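Side-chain contacts in long form salivary protein D7L1 (Anopheles stephensi, PDB 3NHI), which binds and sequesters host cysteinyl leukotrienes and thromboxane A2 analogues, and so modulates mosquito blood feeding on vertebrates: residues M33-W36 and E42-D45; Y51-L56 and V110-A115; Q60-Q65 and A102-G107. All coordinates share one frame; numbering follows the deposited sequence.

How the contacts relate
The three contacts belong to the mainly helical, odorant-binding-protein-like half that holds the lipid. Contact 1 closes first along the chain, joining helix 28-37 to the loop that leads into helix 46-58. Contact 2 sets that second helix across helix 109-130, and contact 3 falls within the long excursion between them, at strand 62-63 and the loop before helix 109-130. Between centres, contacts 1 and 2 are about 13 Å apart, 2 and 3 about 8 Å, 1 and 3 about 21 Å. Contacts 1 and 2 both touch the fatty acid, with Trp36 packed on Tyr51. Helix 46-58 thus lines the lipid site and is also tied to contact 3, by a probable hydrogen bond of Lys53 NZ with Gly107 O.

Contact 1 (M33-W36 and E42-D45); sequences MTLW and EPND. With EAH ((5S,7E,9E,11Z,14Z)-5-hydroxyicosa-7,9,11,14-tetraenoic acid), chain B.
Leu35 and Glu42 meet where helix 28-37 of this odorant-binding-protein-like fold turns back through the connecting loop toward helix 46-58. The two residues bury the most surface here, and their side chains run at about a right angle to one another. Leu35 has CG beside its backbone N (chi1 -77°), which aims the branched end at the loop: CB lies 3.6 Å from the backbone O of Glu42, while CD1 rests 3.7 Å from CD of Pro43. The other methyl, CD2, is 4.0 Å from OE1 of Glu42, beside the extended acid chain. The peptide bond between Glu42 and Pro43 is cis. The carboxylate of Glu42 finds its charge partner outside the contact, in a salt bridge from OE1 to Arg40, a residue that the Leu35 side chain also touches.

The same carbonyl of Glu42 is approached by the indole of Trp36. Its NE1 stands 3.2 Å from Glu42 O, near the ring plane, but the N-H points well off the acceptor, with an angle of 122°, and the bond is weak. A second weak bond runs from NE1 to Thr48 OG1, so the buried indole nitrogen has two poor partners. Trp36 belongs to the lipid pocket and is part of the thromboxane A2 binding site seen in this protein; its ring stacks with Tyr51, another pocket residue. Farther along the loop, Asp45 is the N-cap of helix 46-58: its OD2 accepts from Thr48 N, and its OD1 is bonded to Tyr32 OH. Trp36 itself faces the loop with its ring edge and the lipid with its backbone, whose O lies 3.2 Å from C11 of the fatty acid.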
ATOM      1  N   MET A  33      -5.614 -15.900  -8.374  1.00 19.89           N
ATOM      2  CA  MET A  33      -6.427 -14.881  -7.721  1.00 20.31           C
ATOM      3  C   MET A  33      -7.672 -15.472  -7.046  1.00 19.78           C
ATOM      4  O   MET A  33      -8.007 -15.076  -5.933  1.00 19.49           O
ATOM      5  CB  MET A  33      -6.790 -13.735  -8.671  1.00 20.97           C
ATOM      6  CG  MET A  33      -7.398 -12.541  -7.944  1.00 23.55           C
ATOM      7  SD  MET A  33      -7.234 -10.967  -8.792  1.00 29.18           S
ATOM      8  CE  MET A  33      -8.142 -11.302 -10.297  1.00 28.42           C
ATOM      9  N   THR A  34      -8.328 -16.430  -7.698  1.00 19.51           N
ATOM     10  CA  THR A  34      -9.517 -17.087  -7.134  1.00 19.30           C
ATOM     11  C   THR A  34      -9.209 -17.793  -5.810  1.00 18.01           C
ATOM     12  O   THR A  34      -9.964 -17.671  -4.838  1.00 18.27           O
ATOM     13  CB  THR A  34     -10.144 -18.093  -8.132  1.00 19.93           C
ATOM     14  OG1 THR A  34     -10.440 -17.423  -9.363  1.00 22.17           O
ATOM     15  CG2 THR A  34     -11.431 -18.703  -7.576  1.00 20.73           C
ATOM     16  N   LEU A  35      -8.101 -18.526  -5.778  1.00 16.50           N
ATOM     17  CA  LEU A  35      -7.682 -19.222  -4.567  1.00 14.93           C
ATOM     18  C   LEU A  35      -7.261 -18.238  -3.477  1.00 13.68           C
ATOM     19  O   LEU A  35      -7.683 -18.359  -2.327  1.00 12.35           O
ATOM     20  CB  LEU A  35      -6.561 -20.225  -4.878  1.00 15.12           C
ATOM     21  CG  LEU A  35      -7.017 -21.530  -5.552  1.00 15.64           C
ATOM     22  CD1 LEU A  35      -5.854 -22.227  -6.243  1.00 16.43           C
ATOM     23  CD2 LEU A  35      -7.689 -22.469  -4.553  1.00 15.41           C
ATOM     24  N   TRP A  36      -6.443 -17.254  -3.845  1.00 12.69           N
ATOM     25  CA  TRP A  36      -5.941 -16.297  -2.864  1.00 11.93           C
ATOM     26  C   TRP A  36      -7.047 -15.386  -2.327  1.00 12.04           C
ATOM     27  O   TRP A  36      -7.035 -15.043  -1.147  1.00 11.75           O
ATOM     28  CB  TRP A  36      -4.781 -15.462  -3.426  1.00 11.67           C
ATOM     29  CG  TRP A  36      -3.587 -16.257  -3.880  1.00 10.35           C
ATOM     30  CD1 TRP A  36      -3.337 -17.589  -3.666  1.00 10.62           C
ATOM     31  CD2 TRP A  36      -2.464 -15.750  -4.611  1.00 10.54           C
ATOM     32  NE1 TRP A  36      -2.133 -17.940  -4.234  1.00 10.91           N
ATOM     33  CE2 TRP A  36      -1.579 -16.833  -4.821  1.00 10.05           C
ATOM     34  CE3 TRP A  36      -2.127 -14.487  -5.121  1.00 10.72           C
ATOM     35  CZ2 TRP A  36      -0.372 -16.689  -5.510  1.00  9.82           C
ATOM     36  CZ3 TRP A  36      -0.925 -14.344  -5.812  1.00 10.09           C
ATOM     37  CH2 TRP A  36      -0.065 -15.440  -6.002  1.00  9.53           C
ATOM     38  N   GLU A  42      -2.900 -21.821  -1.770  1.00 13.14           N
ATOM     39  CA  GLU A  42      -2.826 -22.837  -2.802  1.00 13.86           C
ATOM     40  C   GLU A  42      -2.722 -22.129  -4.154  1.00 13.61           C
ATOM     41  O   GLU A  42      -3.134 -20.971  -4.274  1.00 13.42           O
ATOM     42  CB  GLU A  42      -4.090 -23.706  -2.785  1.00 14.60           C
ATOM     43  CG  GLU A  42      -4.356 -24.460  -1.497  1.00 17.04           C
ATOM     44  CD  GLU A  42      -5.779 -24.990  -1.424  1.00 19.81           C
ATOM     45  OE1 GLU A  42      -6.259 -25.574  -2.418  1.00 22.80           O
ATOM     46  OE2 GLU A  42      -6.416 -24.832  -0.365  1.00 23.99           O
ATOM     47  N   PRO A  43      -2.161 -22.805  -5.174  1.00 13.56           N
ATOM     48  CA  PRO A  43      -1.548 -24.136  -5.111  1.00 13.67           C
ATOM     49  C   PRO A  43      -0.214 -24.122  -4.377  1.00 13.26           C
ATOM     50  O   PRO A  43       0.326 -23.056  -4.095  1.00 12.63           O
ATOM     51  CB  PRO A  43      -1.326 -24.490  -6.583  1.00 13.93           C
ATOM     52  CG  PRO A  43      -1.196 -23.208  -7.262  1.00 14.23           C
ATOM     53  CD  PRO A  43      -2.119 -22.257  -6.539  1.00 13.86           C
ATOM     54  N   ASN A  44       0.303 -25.306  -4.070  1.00 12.97           N
ATOM     55  CA  ASN A  44       1.570 -25.443  -3.368  1.00 13.27           C
ATOM     56  C   ASN A  44       2.740 -25.338  -4.354  1.00 12.94           C
ATOM     57  O   ASN A  44       3.365 -26.340  -4.719  1.00 13.56           O
ATOM     58  CB  ASN A  44       1.589 -26.771  -2.594  1.00 13.84           C
ATOM     59  CG  ASN A  44       2.873 -26.991  -1.809  1.00 15.86           C
ATOM     60  OD1 ASN A  44       3.619 -26.057  -1.508  1.00 15.15           O
ATOM     61  ND2 ASN A  44       3.131 -28.249  -1.467  1.00 18.84           N
ATOM     62  N   ASP A  45       3.028 -24.118  -4.789  1.00 12.06           N
ATOM     63  CA  ASP A  45       4.156 -23.865  -5.677  1.00 11.70           C
ATOM     64  C   ASP A  45       4.820 -22.541  -5.327  1.00 11.09           C
ATOM     65  O   ASP A  45       4.327 -21.825  -4.454  1.00 10.09           O
ATOM     66  CB  ASP A  45       3.734 -23.930  -7.163  1.00 12.24           C
ATOM     67  CG  ASP A  45       2.757 -22.824  -7.570  1.00 13.31           C
ATOM     68  OD1 ASP A  45       2.076 -23.018  -8.598  1.00 15.50           O
ATOM     69  OD2 ASP A  45       2.672 -21.766  -6.916  1.00 12.68           O
TER
HETATM   70  O1  EAH B   1     -11.832  -4.150   1.794  1.00 16.83           O
HETATM   71  C1  EAH B   1     -11.305  -5.245   1.469  1.00 19.78           C
HETATM   72  O2  EAH B   1     -11.256  -5.646   0.280  1.00 20.15           O
HETATM   73  C2  EAH B   1     -10.702  -6.106   2.561  1.00 20.85           C
HETATM   74  C3  EAH B   1     -10.431  -7.527   2.060  1.00 23.82           C
HETATM   75  C4  EAH B   1      -8.998  -7.678   1.553  1.00 25.89           C
HETATM   76  C5  EAH B   1      -8.770  -9.081   1.028  1.00 27.40           C
HETATM   77  O3  EAH B   1      -8.730  -9.927   2.058  1.00 28.84           O
HETATM   78  C6  EAH B   1      -7.458  -9.146   0.252  1.00 27.81           C
HETATM   79  C7  EAH B   1      -7.122 -10.573  -0.153  1.00 28.00           C
HETATM   80  C8  EAH B   1      -5.961 -11.091   0.669  1.00 28.30           C
HETATM   81  C9  EAH B   1      -5.793 -12.520   0.434  1.00 28.70           C
HETATM   82  C10 EAH B   1      -4.895 -13.035   1.274  1.00 28.51           C
HETATM   83  C11 EAH B   1      -4.770 -14.465   1.000  1.00 28.90           C
HETATM   84  C12 EAH B   1      -4.012 -15.293   1.724  1.00 29.13           C
HETATM   85  C13 EAH B   1      -3.175 -14.847   2.901  1.00 29.15           C
HETATM   86  C14 EAH B   1      -1.773 -14.574   2.401  1.00 28.77           C
HETATM   87  C15 EAH B   1      -0.660 -14.936   3.044  1.00 29.04           C
HETATM   88  C16 EAH B   1      -0.658 -15.657   4.371  1.00 28.83           C
HETATM   89  C17 EAH B   1      -0.386 -14.648   5.476  1.00 27.87           C
HETATM   90  C18 EAH B   1      -1.690 -14.150   6.084  1.00 27.00           C
HETATM   91  C19 EAH B   1      -1.434 -13.509   7.437  1.00 26.83           C
HETATM   92  C20 EAH B   1      -2.708 -12.927   8.004  1.00 26.27           C

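Contact 2 (Y51-L56 and V110-A115); sequences YAKCVL and VDLYNA. With EAH ((5S,7E,9E,11Z,14Z)-5-hydroxyicosa-7,9,11,14-tetraenoic acid), chain B.
One wall of the lipid pocket is helix 46-58 of the odorant-binding-protein-like fold, and helix 109-130 lies across its back, the short segments crossing at 78° with axes 8.6 Å apart. Leu112 buries the largest area in this crossing. Its CD1 lies against the aliphatic run of Lys53, closest to CG at 3.6 Å and still 4.0 Å from CE. Fully extended, with CG opposite the backbone N (chi1 175°), the lysine carries its charged NZ past the leucine to a hydrogen bond with the carbonyl of Gly107. Ala52 CB points at the other helix and meets the edge of the Tyr113 ring, 4.2 Å from CD1. The tyrosine hydroxyl reaches on to a hydrogen bond with the carbonyl of Leu41, while Leu56 CD1 comes more loosely toward the backbone O of Leu112.

The pocket side of helix 46-58 includes Tyr51, Ala52, Val55 and Leu56. Val55 CG2 sits over one face of the Tyr51 ring, offset toward its rim, and Val55 CB lies 3.6 Å from C15 of the fatty acid. Leu56 CD2 packs 3.8 Å from C17. Cys54 ties the helix by a disulfide to Cys18 of helix 8-22. Tyr51 places its hydroxyl beside the polyene, with OH 3.3 Å from C10.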
ATOM      1  N   TYR A  51       4.195 -15.306  -2.602  1.00  7.31           N
ATOM      2  CA  TYR A  51       3.049 -14.486  -2.236  1.00  7.05           C
ATOM      3  C   TYR A  51       2.832 -14.502  -0.717  1.00  6.63           C
ATOM      4  O   TYR A  51       2.673 -13.447  -0.091  1.00  6.49           O
ATOM      5  CB  TYR A  51       1.786 -14.924  -2.984  1.00  7.62           C
ATOM      6  CG  TYR A  51       0.552 -14.208  -2.504  1.00  8.70           C
ATOM      7  CD1 TYR A  51       0.338 -12.866  -2.817  1.00 10.26           C
ATOM      8  CD2 TYR A  51      -0.410 -14.880  -1.751  1.00 10.70           C
ATOM      9  CE1 TYR A  51      -0.805 -12.203  -2.377  1.00 12.99           C
ATOM     10  CE2 TYR A  51      -1.546 -14.231  -1.303  1.00 13.65           C
ATOM     11  CZ  TYR A  51      -1.731 -12.901  -1.614  1.00 14.19           C
ATOM     12  OH  TYR A  51      -2.866 -12.272  -1.162  1.00 18.52           O
ATOM     13  N   ALA A  52       2.870 -15.692  -0.125  1.00  6.57           N
ATOM     14  CA  ALA A  52       2.740 -15.833   1.324  1.00  6.31           C
ATOM     15  C   ALA A  52       3.829 -15.053   2.065  1.00  6.03           C
ATOM     16  O   ALA A  52       3.536 -14.328   3.019  1.00  6.05           O
ATOM     17  CB  ALA A  52       2.761 -17.297   1.721  1.00  6.61           C
ATOM     18  N   LYS A  53       5.075 -15.184   1.616  1.00  5.76           N
ATOM     19  CA  LYS A  53       6.170 -14.438   2.224  1.00  5.54           C
ATOM     20  C   LYS A  53       5.917 -12.927   2.119  1.00  5.16           C
ATOM     21  O   LYS A  53       6.133 -12.191   3.076  1.00  5.61           O
ATOM     22  CB  LYS A  53       7.519 -14.808   1.593  1.00  6.20           C
ATOM     23  CG  LYS A  53       8.659 -13.950   2.132  1.00  6.23           C
ATOM     24  CD  LYS A  53      10.042 -14.437   1.708  1.00  7.23           C
ATOM     25  CE  LYS A  53      11.116 -13.547   2.317  1.00  8.84           C
ATOM     26  NZ  LYS A  53      12.503 -14.010   2.012  1.00 11.03           N
ATOM     27  N   CYS A  54       5.445 -12.481   0.955  1.00  5.58           N
ATOM     28  CA  CYS A  54       5.138 -11.070   0.759  1.00  5.05           C
ATOM     29  C   CYS A  54       4.115 -10.559   1.777  1.00  4.85           C
ATOM     30  O   CYS A  54       4.308  -9.502   2.387  1.00  5.59           O
ATOM     31  CB  CYS A  54       4.649 -10.849  -0.671  1.00  5.04           C
ATOM     32  SG  CYS A  54       4.326  -9.125  -1.102  1.00  6.54           S
ATOM     33  N   VAL A  55       3.044 -11.317   1.977  1.00  5.10           N
ATOM     34  CA  VAL A  55       1.994 -10.864   2.884  1.00  5.34           C
ATOM     35  C   VAL A  55       2.448 -10.923   4.342  1.00  5.29           C
ATOM     36  O   VAL A  55       2.201  -9.988   5.104  1.00  5.23           O
ATOM     37  CB  VAL A  55       0.686 -11.628   2.674  1.00  5.46           C
ATOM     38  CG1 VAL A  55      -0.378 -11.207   3.698  1.00  6.14           C
ATOM     39  CG2 VAL A  55       0.168 -11.392   1.263  1.00  6.78           C
ATOM     40  N   LEU A  56       3.140 -12.001   4.716  1.00  5.22           N
ATOM     41  CA  LEU A  56       3.666 -12.108   6.074  1.00  5.59           C
ATOM     42  C   LEU A  56       4.625 -10.954   6.386  1.00  5.33           C
ATOM     43  O   LEU A  56       4.609 -10.393   7.494  1.00  5.37           O
ATOM     44  CB  LEU A  56       4.356 -13.466   6.295  1.00  5.57           C
ATOM     45  CG  LEU A  56       3.439 -14.691   6.351  1.00  5.70           C
ATOM     46  CD1 LEU A  56       4.224 -15.963   6.112  1.00  7.37           C
ATOM     47  CD2 LEU A  56       2.709 -14.770   7.685  1.00  7.17           C
ATOM     48  N   VAL A 110       9.680 -20.711   0.433  1.00  8.03           N
ATOM     49  CA  VAL A 110       9.150 -22.029   0.772  1.00  8.91           C
ATOM     50  C   VAL A 110       9.257 -22.333   2.270  1.00  8.84           C
ATOM     51  O   VAL A 110       8.350 -22.948   2.839  1.00  8.85           O
ATOM     52  CB  VAL A 110       9.747 -23.170  -0.109  1.00  9.11           C
ATOM     53  CG1 VAL A 110      11.214 -23.448   0.230  1.00 10.83           C
ATOM     54  CG2 VAL A 110       8.912 -24.439   0.014  1.00 10.47           C
ATOM     55  N   ASP A 111      10.338 -21.878   2.906  1.00  8.96           N
ATOM     56  CA  ASP A 111      10.511 -22.116   4.340  1.00  8.96           C
ATOM     57  C   ASP A 111       9.433 -21.394   5.142  1.00  8.38           C
ATOM     58  O   ASP A 111       8.855 -21.969   6.070  1.00  8.46           O
ATOM     59  CB  ASP A 111      11.917 -21.721   4.821  1.00  8.99           C
ATOM     60  CG  ASP A 111      12.962 -22.790   4.533  1.00 10.79           C
ATOM     61  OD1 ASP A 111      12.591 -23.920   4.152  1.00 11.77           O
ATOM     62  OD2 ASP A 111      14.159 -22.498   4.723  1.00 11.40           O
ATOM     63  N   LEU A 112       9.127 -20.155   4.766  1.00  8.07           N
ATOM     64  CA  LEU A 112       8.082 -19.409   5.464  1.00  7.47           C
ATOM     65  C   LEU A 112       6.696 -19.979   5.182  1.00  7.49           C
ATOM     66  O   LEU A 112       5.890 -20.104   6.091  1.00  7.09           O
ATOM     67  CB  LEU A 112       8.164 -17.915   5.141  1.00  7.79           C
ATOM     68  CG  LEU A 112       9.477 -17.235   5.535  1.00  8.53           C
ATOM     69  CD1 LEU A 112       9.391 -15.780   5.199  1.00  9.92           C
ATOM     70  CD2 LEU A 112       9.792 -17.418   7.021  1.00  9.21           C
ATOM     71  N   TYR A 113       6.430 -20.331   3.929  1.00  6.85           N
ATOM     72  CA  TYR A 113       5.184 -21.000   3.571  1.00  7.17           C
ATOM     73  C   TYR A 113       4.983 -22.285   4.371  1.00  7.58           C
ATOM     74  O   TYR A 113       3.914 -22.494   4.952  1.00  7.29           O
ATOM     75  CB  TYR A 113       5.163 -21.291   2.076  1.00  7.59           C
ATOM     76  CG  TYR A 113       3.960 -22.073   1.588  1.00  7.55           C
ATOM     77  CD1 TYR A 113       2.819 -21.411   1.137  1.00  9.26           C
ATOM     78  CD2 TYR A 113       3.972 -23.469   1.555  1.00  9.07           C
ATOM     79  CE1 TYR A 113       1.717 -22.112   0.659  1.00  9.31           C
ATOM     80  CE2 TYR A 113       2.867 -24.186   1.081  1.00  8.78           C
ATOM     81  CZ  TYR A 113       1.749 -23.497   0.633  1.00  9.10           C
ATOM     82  OH  TYR A 113       0.655 -24.198   0.168  1.00 10.85           O
ATOM     83  N   ASN A 114       6.001 -23.143   4.404  1.00  7.87           N
ATOM     84  CA  ASN A 114       5.879 -24.413   5.110  1.00  8.17           C
ATOM     85  C   ASN A 114       5.628 -24.202   6.601  1.00  8.02           C
ATOM     86  O   ASN A 114       4.829 -24.917   7.203  1.00  8.07           O
ATOM     87  CB  ASN A 114       7.120 -25.291   4.896  1.00  8.88           C
ATOM     88  CG  ASN A 114       7.197 -25.879   3.494  1.00  9.35           C
ATOM     89  OD1 ASN A 114       6.196 -25.969   2.781  1.00 10.90           O
ATOM     90  ND2 ASN A 114       8.392 -26.310   3.105  1.00 11.58           N
ATOM     91  N   ALA A 115       6.313 -23.229   7.194  1.00  7.66           N
ATOM     92  CA  ALA A 115       6.139 -22.943   8.616  1.00  7.74           C
ATOM     93  C   ALA A 115       4.771 -22.344   8.910  1.00  7.34           C
ATOM     94  O   ALA A 115       4.129 -22.710   9.902  1.00  7.66           O
ATOM     95  CB  ALA A 115       7.241 -22.010   9.113  1.00  7.70           C
TER
HETATM   96  O1  EAH B   1     -11.832  -4.150   1.794  1.00 16.83           O
HETATM   97  C1  EAH B   1     -11.305  -5.245   1.469  1.00 19.78           C
HETATM   98  O2  EAH B   1     -11.256  -5.646   0.280  1.00 20.15           O
HETATM   99  C2  EAH B   1     -10.702  -6.106   2.561  1.00 20.85           C
HETATM  100  C3  EAH B   1     -10.431  -7.527   2.060  1.00 23.82           C
HETATM  101  C4  EAH B   1      -8.998  -7.678   1.553  1.00 25.89           C
HETATM  102  C5  EAH B   1      -8.770  -9.081   1.028  1.00 27.40           C
HETATM  103  O3  EAH B   1      -8.730  -9.927   2.058  1.00 28.84           O
HETATM  104  C6  EAH B   1      -7.458  -9.146   0.252  1.00 27.81           C
HETATM  105  C7  EAH B   1      -7.122 -10.573  -0.153  1.00 28.00           C
HETATM  106  C8  EAH B   1      -5.961 -11.091   0.669  1.00 28.30           C
HETATM  107  C9  EAH B   1      -5.793 -12.520   0.434  1.00 28.70           C
HETATM  108  C10 EAH B   1      -4.895 -13.035   1.274  1.00 28.51           C
HETATM  109  C11 EAH B   1      -4.770 -14.465   1.000  1.00 28.90           C
HETATM  110  C12 EAH B   1      -4.012 -15.293   1.724  1.00 29.13           C
HETATM  111  C13 EAH B   1      -3.175 -14.847   2.901  1.00 29.15           C
HETATM  112  C14 EAH B   1      -1.773 -14.574   2.401  1.00 28.77           C
HETATM  113  C15 EAH B   1      -0.660 -14.936   3.044  1.00 29.04           C
HETATM  114  C16 EAH B   1      -0.658 -15.657   4.371  1.00 28.83           C
HETATM  115  C17 EAH B   1      -0.386 -14.648   5.476  1.00 27.87           C
HETATM  116  C18 EAH B   1      -1.690 -14.150   6.084  1.00 27.00           C
HETATM  117  C19 EAH B   1      -1.434 -13.509   7.437  1.00 26.83           C
HETATM  118  C20 EAH B   1      -2.708 -12.927   8.004  1.00 26.27           C

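Contact 3 (Q60-Q65 and A102-G107); sequences QIYDPQ and ANAKSG
Gly107 N donates to Ala104 O at 2.9 Å, closing a type II' beta turn in the loop that leads into helix 109-130, and both of these residues are met by Tyr62 of strand 62-63. This short strand pairs antiparallel with 68-69. Tyr62 is the residue that reaches across. With CG opposite the backbone N (chi1 171°), its ring stands out from the strand toward the turn and meets both ends of it obliquely: CE1 is 4.2 Å from the methyl CB of Ala104, and OH approaches CA of Gly107 to 3.6 Å. With no side chain on Gly107, the hydroxyl can come this near its CA; the glycine's positive phi belongs to the turn. The same hydroxyl is hydrogen-bonded to the side-chain OD1 of Asn67.

Helices complete the buried surroundings: Leu112 of helix 109-130 touches both Tyr62 and Ala104, while Leu56 of helix 46-58 packs on the same tyrosine. Within the turn, Ser106 OG is gripped twice, by hydrogen bonds with Asp111 OD2 and with Ser108 N. At the start of the turn an Asx turn sets the backbone: Asn103 OD1 accepts from Lys105 N at 2.9 Å, with an N-H to acceptor angle of 146° and the donor lifted 45° out of the carbonyl plane.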
ATOM      1  N   GLN A  60       3.904  -7.598   8.721  1.00  5.69           N
ATOM      2  CA  GLN A  60       4.945  -7.503   9.759  1.00  6.24           C
ATOM      3  C   GLN A  60       4.836  -8.630  10.795  1.00  5.95           C
ATOM      4  O   GLN A  60       5.347  -8.536  11.916  1.00  6.11           O
ATOM      5  CB  GLN A  60       4.993  -6.078  10.345  1.00  6.54           C
ATOM      6  CG  GLN A  60       5.300  -5.046   9.240  1.00  7.17           C
ATOM      7  CD  GLN A  60       5.037  -3.604   9.631  1.00 11.19           C
ATOM      8  OE1 GLN A  60       4.915  -3.277  10.797  1.00 12.22           O
ATOM      9  NE2 GLN A  60       4.925  -2.731   8.630  1.00 14.93           N
ATOM     10  N   ILE A  61       4.173  -9.708  10.384  1.00  5.52           N
ATOM     11  CA  ILE A  61       4.152 -10.958  11.133  1.00  6.19           C
ATOM     12  C   ILE A  61       5.530 -11.635  11.069  1.00  6.56           C
ATOM     13  O   ILE A  61       5.981 -12.256  12.042  1.00  7.16           O
ATOM     14  CB  ILE A  61       3.032 -11.884  10.580  1.00  5.74           C
ATOM     15  CG1 ILE A  61       1.660 -11.233  10.770  1.00  6.48           C
ATOM     16  CG2 ILE A  61       3.052 -13.264  11.240  1.00  7.26           C
ATOM     17  CD1 ILE A  61       0.541 -11.948  10.037  1.00  7.87           C
ATOM     18  N   TYR A  62       6.185 -11.516   9.918  1.00  6.10           N
ATOM     19  CA  TYR A  62       7.562 -11.955   9.727  1.00  6.56           C
ATOM     20  C   TYR A  62       8.466 -10.735   9.593  1.00  6.69           C
ATOM     21  O   TYR A  62       8.171  -9.818   8.816  1.00  6.72           O
ATOM     22  CB  TYR A  62       7.668 -12.803   8.457  1.00  6.61           C
ATOM     23  CG  TYR A  62       9.091 -13.129   8.060  1.00  6.95           C
ATOM     24  CD1 TYR A  62       9.834 -14.055   8.788  1.00  6.85           C
ATOM     25  CD2 TYR A  62       9.684 -12.519   6.952  1.00  7.37           C
ATOM     26  CE1 TYR A  62      11.149 -14.355   8.427  1.00  7.16           C
ATOM     27  CE2 TYR A  62      10.987 -12.820   6.580  1.00  7.25           C
ATOM     28  CZ  TYR A  62      11.710 -13.734   7.323  1.00  7.75           C
ATOM     29  OH  TYR A  62      13.004 -14.013   6.940  1.00  9.37           O
ATOM     30  N   ASP A  63       9.568 -10.725  10.342  1.00  7.62           N
ATOM     31  CA  ASP A  63      10.563  -9.676  10.198  1.00  8.50           C
ATOM     32  C   ASP A  63      11.768 -10.205   9.408  1.00  8.18           C
ATOM     33  O   ASP A  63      12.458 -11.112   9.879  1.00  7.48           O
ATOM     34  CB  ASP A  63      11.032  -9.165  11.554  1.00  9.19           C
ATOM     35  CG  ASP A  63      11.934  -7.959  11.413  1.00 12.57           C
ATOM     36  OD1 ASP A  63      11.408  -6.829  11.285  1.00 17.88           O
ATOM     37  OD2 ASP A  63      13.161  -8.138  11.357  1.00 16.36           O
ATOM     38  N   PRO A  64      12.034  -9.629   8.215  1.00  8.81           N
ATOM     39  CA  PRO A  64      13.115 -10.148   7.375  1.00  9.55           C
ATOM     40  C   PRO A  64      14.523  -9.867   7.903  1.00  9.82           C
ATOM     41  O   PRO A  64      15.438 -10.610   7.577  1.00 10.70           O
ATOM     42  CB  PRO A  64      12.891  -9.463   6.021  1.00  9.78           C
ATOM     43  CG  PRO A  64      11.952  -8.368   6.254  1.00 10.74           C
ATOM     44  CD  PRO A  64      11.253  -8.567   7.552  1.00  8.93           C
ATOM     45  N   GLN A  65      14.694  -8.822   8.711  1.00  9.90           N
ATOM     46  CA  GLN A  65      16.021  -8.505   9.254  1.00 10.42           C
ATOM     47  C   GLN A  65      16.412  -9.473  10.369  1.00 10.66           C
ATOM     48  O   GLN A  65      17.532  -9.983  10.413  1.00 10.84           O
ATOM     49  CB  GLN A  65      16.092  -7.044   9.712  1.00 10.53           C
ATOM     50  CG  GLN A  65      15.708  -6.031   8.633  1.00 11.49           C
ATOM     51  CD  GLN A  65      16.499  -6.200   7.348  1.00 11.16           C
ATOM     52  OE1 GLN A  65      17.689  -6.527   7.377  1.00 11.33           O
ATOM     53  NE2 GLN A  65      15.841  -5.986   6.211  1.00 11.91           N
ATOM     54  N   ALA A 102       6.662 -21.640  15.318  1.00  8.96           N
ATOM     55  CA  ALA A 102       7.013 -21.731  13.906  1.00  9.55           C
ATOM     56  C   ALA A 102       8.500 -21.475  13.679  1.00  9.79           C
ATOM     57  O   ALA A 102       9.084 -20.574  14.290  1.00 10.97           O
ATOM     58  CB  ALA A 102       6.166 -20.768  13.091  1.00  9.55           C
ATOM     59  N   ASN A 103       9.091 -22.255  12.773  1.00  9.94           N
ATOM     60  CA  ASN A 103      10.521 -22.181  12.466  1.00 10.22           C
ATOM     61  C   ASN A 103      10.724 -21.571  11.083  1.00 10.04           C
ATOM     62  O   ASN A 103      10.405 -22.194  10.068  1.00 10.38           O
ATOM     63  CB  ASN A 103      11.144 -23.583  12.534  1.00 10.35           C
ATOM     64  CG  ASN A 103      12.662 -23.574  12.404  1.00 11.17           C
ATOM     65  OD1 ASN A 103      13.288 -22.549  12.120  1.00 10.86           O
ATOM     66  ND2 ASN A 103      13.262 -24.736  12.616  1.00 13.82           N
ATOM     67  N   ALA A 104      11.246 -20.347  11.058  1.00  9.46           N
ATOM     68  CA  ALA A 104      11.488 -19.615   9.812  1.00  9.29           C
ATOM     69  C   ALA A 104      12.594 -20.247   8.976  1.00  9.73           C
ATOM     70  O   ALA A 104      12.641 -20.040   7.760  1.00  9.53           O
ATOM     71  CB  ALA A 104      11.809 -18.167  10.102  1.00  9.42           C
ATOM     72  N   LYS A 105      13.466 -21.016   9.624  1.00 10.23           N
ATOM     73  CA  LYS A 105      14.610 -21.652   8.947  1.00 10.92           C
ATOM     74  C   LYS A 105      15.390 -20.610   8.129  1.00 10.80           C
ATOM     75  O   LYS A 105      15.853 -19.619   8.691  1.00 10.90           O
ATOM     76  CB  LYS A 105      14.166 -22.888   8.142  1.00 10.94           C
ATOM     77  CG  LYS A 105      13.616 -24.006   9.017  1.00 12.11           C
ATOM     78  CD  LYS A 105      13.328 -25.279   8.241  1.00 15.19           C
ATOM     79  CE  LYS A 105      12.830 -26.360   9.179  1.00 17.55           C
ATOM     80  NZ  LYS A 105      12.492 -27.624   8.470  1.00 19.72           N
ATOM     81  N   SER A 106      15.520 -20.802   6.813  1.00 10.86           N
ATOM     82  CA  SER A 106      16.317 -19.886   5.991  1.00 11.75           C
ATOM     83  C   SER A 106      15.637 -18.542   5.714  1.00 11.56           C
ATOM     84  O   SER A 106      16.295 -17.564   5.335  1.00 12.54           O
ATOM     85  CB  SER A 106      16.710 -20.546   4.662  1.00 11.76           C
ATOM     86  OG  SER A 106      15.626 -20.522   3.744  1.00 12.08           O
ATOM     87  N   GLY A 107      14.318 -18.493   5.897  1.00 11.08           N
ATOM     88  CA  GLY A 107      13.547 -17.311   5.553  1.00 10.68           C
ATOM     89  C   GLY A 107      13.173 -17.243   4.079  1.00 10.08           C
ATOM     90  O   GLY A 107      12.600 -16.251   3.633  1.00 10.37           O
TER